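Local structure of putative methyltransferase from antibiotic biosynthesis pathway (Anabaena variabilis ATCC 29413, 3EGE) at residues P196-R205 with V219-L230. The protein is a putative methyltransferase that probably transfers methyl groups from S-adenosylmethionine. Numbering follows the deposited sequence.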
loop_
_atom_site.group_PDB
_atom_site.type_symbol
_atom_site.label_atom_id
_atom_site.label_comp_id
_atom_site.label_asym_id
_atom_site.label_seq_id
_atom_site.Cartn_x
_atom_site.Cartn_y
_atom_site.Cartn_z
ATOM N N PRO A 196 3.285 17.064 10.011
ATOM C CA PRO A 196 4.339 17.484 9.076
ATOM C C PRO A 196 5.782 17.288 9.540
ATOM O O PRO A 196 6.672 17.011 8.705
ATOM C CB PRO A 196 4.041 18.974 8.853
ATOM C CG PRO A 196 3.251 19.377 10.021
ATOM C CD PRO A 196 2.386 18.190 10.312
ATOM N N GLU A 197 5.984 17.449 10.848
ATOM C CA GLU A 197 7.274 17.276 11.496
ATOM C C GLU A 197 7.863 15.871 11.347
ATOM O O GLU A 197 9.092 15.720 11.341
ATOM C CB GLU A 197 7.225 17.739 12.973
ATOM C CG GLU A 197 6.436 16.862 13.991
ATOM C CD GLU A 197 4.919 16.788 13.792
ATOM O OE1 GLU A 197 4.332 17.714 13.174
ATOM O OE2 GLU A 197 4.325 15.794 14.282
ATOM N N LEU A 198 7.014 14.856 11.184
ATOM C CA LEU A 198 7.503 13.490 10.997
ATOM C C LEU A 198 8.407 13.310 9.756
ATOM O O LEU A 198 9.339 12.466 9.769
ATOM C CB LEU A 198 6.353 12.462 10.982
ATOM C CG LEU A 198 5.597 12.178 12.285
ATOM C CD1 LEU A 198 4.584 11.044 12.046
ATOM C CD2 LEU A 198 6.544 11.826 13.454
ATOM N N TYR A 199 8.128 14.095 8.707
ATOM C CA TYR A 199 8.921 14.073 7.467
ATOM C C TYR A 199 10.356 14.551 7.642
ATOM O O TYR A 199 11.202 14.208 6.829
ATOM C CB TYR A 199 8.220 14.843 6.341
ATOM C CG TYR A 199 6.948 14.150 5.935
ATOM C CD1 TYR A 199 6.986 12.996 5.154
ATOM C CD2 TYR A 199 5.703 14.604 6.391
ATOM C CE1 TYR A 199 5.807 12.313 4.811
ATOM C CE2 TYR A 199 4.526 13.949 6.039
ATOM C CZ TYR A 199 4.580 12.810 5.254
ATOM O OH TYR A 199 3.428 12.204 4.908
ATOM N N LEU A 200 10.622 15.336 8.686
ATOM C CA LEU A 200 11.973 15.775 9.010
ATOM C C LEU A 200 12.824 14.628 9.569
ATOM O O LEU A 200 14.033 14.747 9.572
ATOM C CB LEU A 200 11.965 16.927 10.025
ATOM C CG LEU A 200 11.163 18.185 9.672
ATOM C CD1 LEU A 200 11.375 19.210 10.744
ATOM C CD2 LEU A 200 11.553 18.771 8.323
ATOM N N LYS A 201 12.214 13.532 10.037
ATOM C CA LYS A 201 12.965 12.412 10.623
ATOM C C LYS A 201 13.473 11.467 9.534
ATOM O O LYS A 201 12.678 10.902 8.775
ATOM C CB LYS A 201 12.104 11.635 11.621
ATOM C CG LYS A 201 11.570 12.468 12.788
ATOM C CD LYS A 201 10.787 11.559 13.780
ATOM C CE LYS A 201 10.430 12.288 15.111
ATOM N NZ LYS A 201 9.817 11.387 16.188
ATOM N N ALA A 202 14.802 11.329 9.461
ATOM C CA ALA A 202 15.503 10.414 8.544
ATOM C C ALA A 202 14.906 9.006 8.498
ATOM O O ALA A 202 14.783 8.431 7.426
ATOM C CB ALA A 202 17.000 10.337 8.918
ATOM N N GLU A 203 14.510 8.477 9.654
ATOM C CA GLU A 203 13.896 7.140 9.732
ATOM C C GLU A 203 12.524 7.060 9.100
ATOM O O GLU A 203 12.162 5.999 8.584
ATOM C CB GLU A 203 13.848 6.544 11.163
ATOM C CG GLU A 203 13.094 7.313 12.268
ATOM C CD GLU A 203 13.924 8.419 12.949
ATOM O OE1 GLU A 203 14.743 9.128 12.276
ATOM O OE2 GLU A 203 13.730 8.583 14.177
ATOM N N VAL A 204 11.763 8.154 9.152
ATOM C CA VAL A 204 10.440 8.184 8.518
ATOM C C VAL A 204 10.655 8.161 7.005
ATOM O O VAL A 204 10.024 7.369 6.294
ATOM C CB VAL A 204 9.576 9.381 8.999
ATOM C CG1 VAL A 204 8.249 9.473 8.221
ATOM C CG2 VAL A 204 9.317 9.263 10.525
ATOM N N ARG A 205 11.581 8.996 6.529
ATOM C CA ARG A 205 11.946 9.010 5.095
ATOM C C ARG A 205 12.543 7.684 4.597
ATOM O O ARG A 205 12.288 7.293 3.459
ATOM C CB ARG A 205 12.836 10.201 4.780
ATOM C CG ARG A 205 12.022 11.469 4.816
ATOM C CD ARG A 205 12.810 12.756 4.589
ATOM N NE ARG A 205 13.590 13.145 5.766
ATOM C CZ ARG A 205 14.915 13.068 5.905
ATOM N NH1 ARG A 205 15.691 12.516 4.989
ATOM N NH2 ARG A 205 15.456 13.483 7.034
ATOM N N VAL A 219 15.419 16.582 -2.097
ATOM C CA VAL A 219 14.873 16.168 -0.775
ATOM C C VAL A 219 15.325 17.162 0.300
ATOM O O VAL A 219 14.507 17.682 1.082
ATOM C CB VAL A 219 15.296 14.718 -0.329
ATOM C CG1 VAL A 219 14.776 14.441 1.100
ATOM C CG2 VAL A 219 14.775 13.636 -1.323
ATOM N N GLU A 220 16.620 17.454 0.275
ATOM C CA GLU A 220 17.242 18.365 1.226
ATOM C C GLU A 220 16.671 19.810 1.182
ATOM O O GLU A 220 16.423 20.423 2.227
ATOM C CB GLU A 220 18.759 18.310 1.036
ATOM C CG GLU A 220 19.553 18.960 2.114
ATOM C CD GLU A 220 19.273 18.386 3.492
ATOM O OE1 GLU A 220 19.128 17.134 3.631
ATOM O OE2 GLU A 220 19.192 19.223 4.413
ATOM N N LYS A 221 16.418 20.325 -0.015
ATOM C CA LYS A 221 15.765 21.632 -0.167
ATOM C C LYS A 221 14.346 21.611 0.379
ATOM O O LYS A 221 13.929 22.580 0.996
ATOM C CB LYS A 221 15.783 22.116 -1.622
ATOM C CG LYS A 221 17.158 22.562 -2.101
ATOM C CD LYS A 221 17.502 23.937 -1.585
ATOM C CE LYS A 221 19.001 24.198 -1.620
ATOM N NZ LYS A 221 19.781 23.345 -0.638
ATOM N N GLY A 222 13.621 20.508 0.148
ATOM C CA GLY A 222 12.280 20.281 0.740
ATOM C C GLY A 222 12.314 20.274 2.270
ATOM O O GLY A 222 11.472 20.908 2.925
ATOM N N LEU A 223 13.304 19.580 2.828
ATOM C CA LEU A 223 13.560 19.570 4.278
ATOM C C LEU A 223 13.864 20.965 4.835
ATOM O O LEU A 223 13.354 21.330 5.902
ATOM C CB LEU A 223 14.708 18.611 4.654
ATOM C CG LEU A 223 14.495 17.119 4.425
ATOM C CD1 LEU A 223 15.795 16.345 4.664
ATOM C CD2 LEU A 223 13.348 16.600 5.289
ATOM N N GLU A 224 14.681 21.733 4.124
ATOM C CA GLU A 224 15.028 23.095 4.562
ATOM C C GLU A 224 13.814 24.006 4.578
ATOM O O GLU A 224 13.597 24.744 5.542
ATOM C CB GLU A 224 16.138 23.717 3.687
ATOM C CG GLU A 224 17.528 23.106 3.891
ATOM C CD GLU A 224 18.560 23.540 2.832
ATOM O OE1 GLU A 224 18.249 23.525 1.624
ATOM O OE2 GLU A 224 19.699 23.860 3.205
ATOM N N LEU A 225 13.038 23.951 3.505
ATOM C CA LEU A 225 11.817 24.757 3.355
ATOM C C LEU A 225 10.748 24.334 4.369
ATOM O O LEU A 225 10.107 25.178 4.993
ATOM C CB LEU A 225 11.310 24.643 1.917
ATOM C CG LEU A 225 10.389 25.679 1.279
ATOM C CD1 LEU A 225 11.017 27.091 1.221
ATOM C CD2 LEU A 225 10.067 25.148 -0.134
ATOM N N LEU A 226 10.568 23.026 4.551
ATOM C CA LEU A 226 9.620 22.529 5.566
ATOM C C LEU A 226 10.013 23.004 6.980
ATOM O O LEU A 226 9.167 23.531 7.706
ATOM C CB LEU A 226 9.477 21.002 5.509
ATOM C CG LEU A 226 8.414 20.363 6.413
ATOM C CD1 LEU A 226 7.030 21.071 6.309
ATOM C CD2 LEU A 226 8.307 18.861 6.116
ATOM N N THR A 227 11.304 22.872 7.319
ATOM C CA THR A 227 11.852 23.281 8.626
ATOM C C THR A 227 11.656 24.780 8.886
ATOM O O THR A 227 11.226 25.165 9.966
ATOM C CB THR A 227 13.355 22.901 8.733
ATOM O OG1 THR A 227 13.506 21.491 8.506
ATOM C CG2 THR A 227 13.949 23.259 10.097
ATOM N N ALA A 228 11.948 25.611 7.892
ATOM C CA ALA A 228 11.751 27.064 7.999
ATOM C C ALA A 228 10.262 27.390 8.196
ATOM O O ALA A 228 9.910 28.108 9.125
ATOM C CB ALA A 228 12.293 27.788 6.769
ATOM N N ASP A 229 9.407 26.838 7.332
ATOM C CA ASP A 229 7.956 27.072 7.404
ATOM C C ASP A 229 7.324 26.643 8.723
ATOM O O ASP A 229 6.424 27.321 9.213
ATOM C CB ASP A 229 7.197 26.438 6.218
ATOM C CG ASP A 229 7.357 27.208 4.909
ATOM O OD1 ASP A 229 8.014 28.264 4.861
ATOM O OD2 ASP A 229 6.807 26.738 3.893
ATOM N N LEU A 230 7.783 25.515 9.265
ATOM C CA LEU A 230 7.319 25.023 10.577
ATOM C C LEU A 230 7.781 25.915 11.736
ATOM O O LEU A 230 7.056 26.051 12.710
ATOM C CB LEU A 230 7.735 23.561 10.827
ATOM C CG LEU A 230 6.978 22.500 10.009
ATOM C CD1 LEU A 230 7.697 21.151 10.027
ATOM C CD2 LEU A 230 5.496 22.367 10.481
#
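Leucine-rich packing of a 3-10 turn and the start of a short helix against helix 216-231 joins residues 196-205 to 219-230, in the mainly helical part of the chain well away from its centre. Leu200 reaches across with both methyls: CD2 sits 3.9 Å from Leu226 CD2, while CD1 turns toward Leu230. Leu200 CD2 also makes van der Waals contact with Thr227 OG1 at 3.4 Å; that hydroxyl donates to Leu223 O at 2.6 Å within its own helix, from the opposite face of the carbonyl to Thr227 N. Farther along the helix, Leu230 CD2 lies against the Pro196 ring, 3.8 Å from CG. Leu223 and Arg205 approach from opposite directions, and Leu223 CD1 lies 3.6 Å above the guanidinium plane, over its centre; Ala202 CA lies over the opposite face, offset toward the rim. The Arg205 chain bends at chi3 (-76°), bringing the group beside the end of the 3-10 turn, where NE binds Tyr199 O at 2.8 Å and NH2 binds Leu200 O at 3.2 Å. Both acceptors lie in the guanidinium plane, so these bonds fix its rotation, one face turned to Leu223. Trp235 of helix 234-239 touches Pro196, Leu226 and Leu230, extending the apolar layer. Such packing belongs to a helical region, probably accessory, beside a sheet whose parallel 3-2-1-4-5 strand order marks the Rossmann-like class I methyltransferase fold.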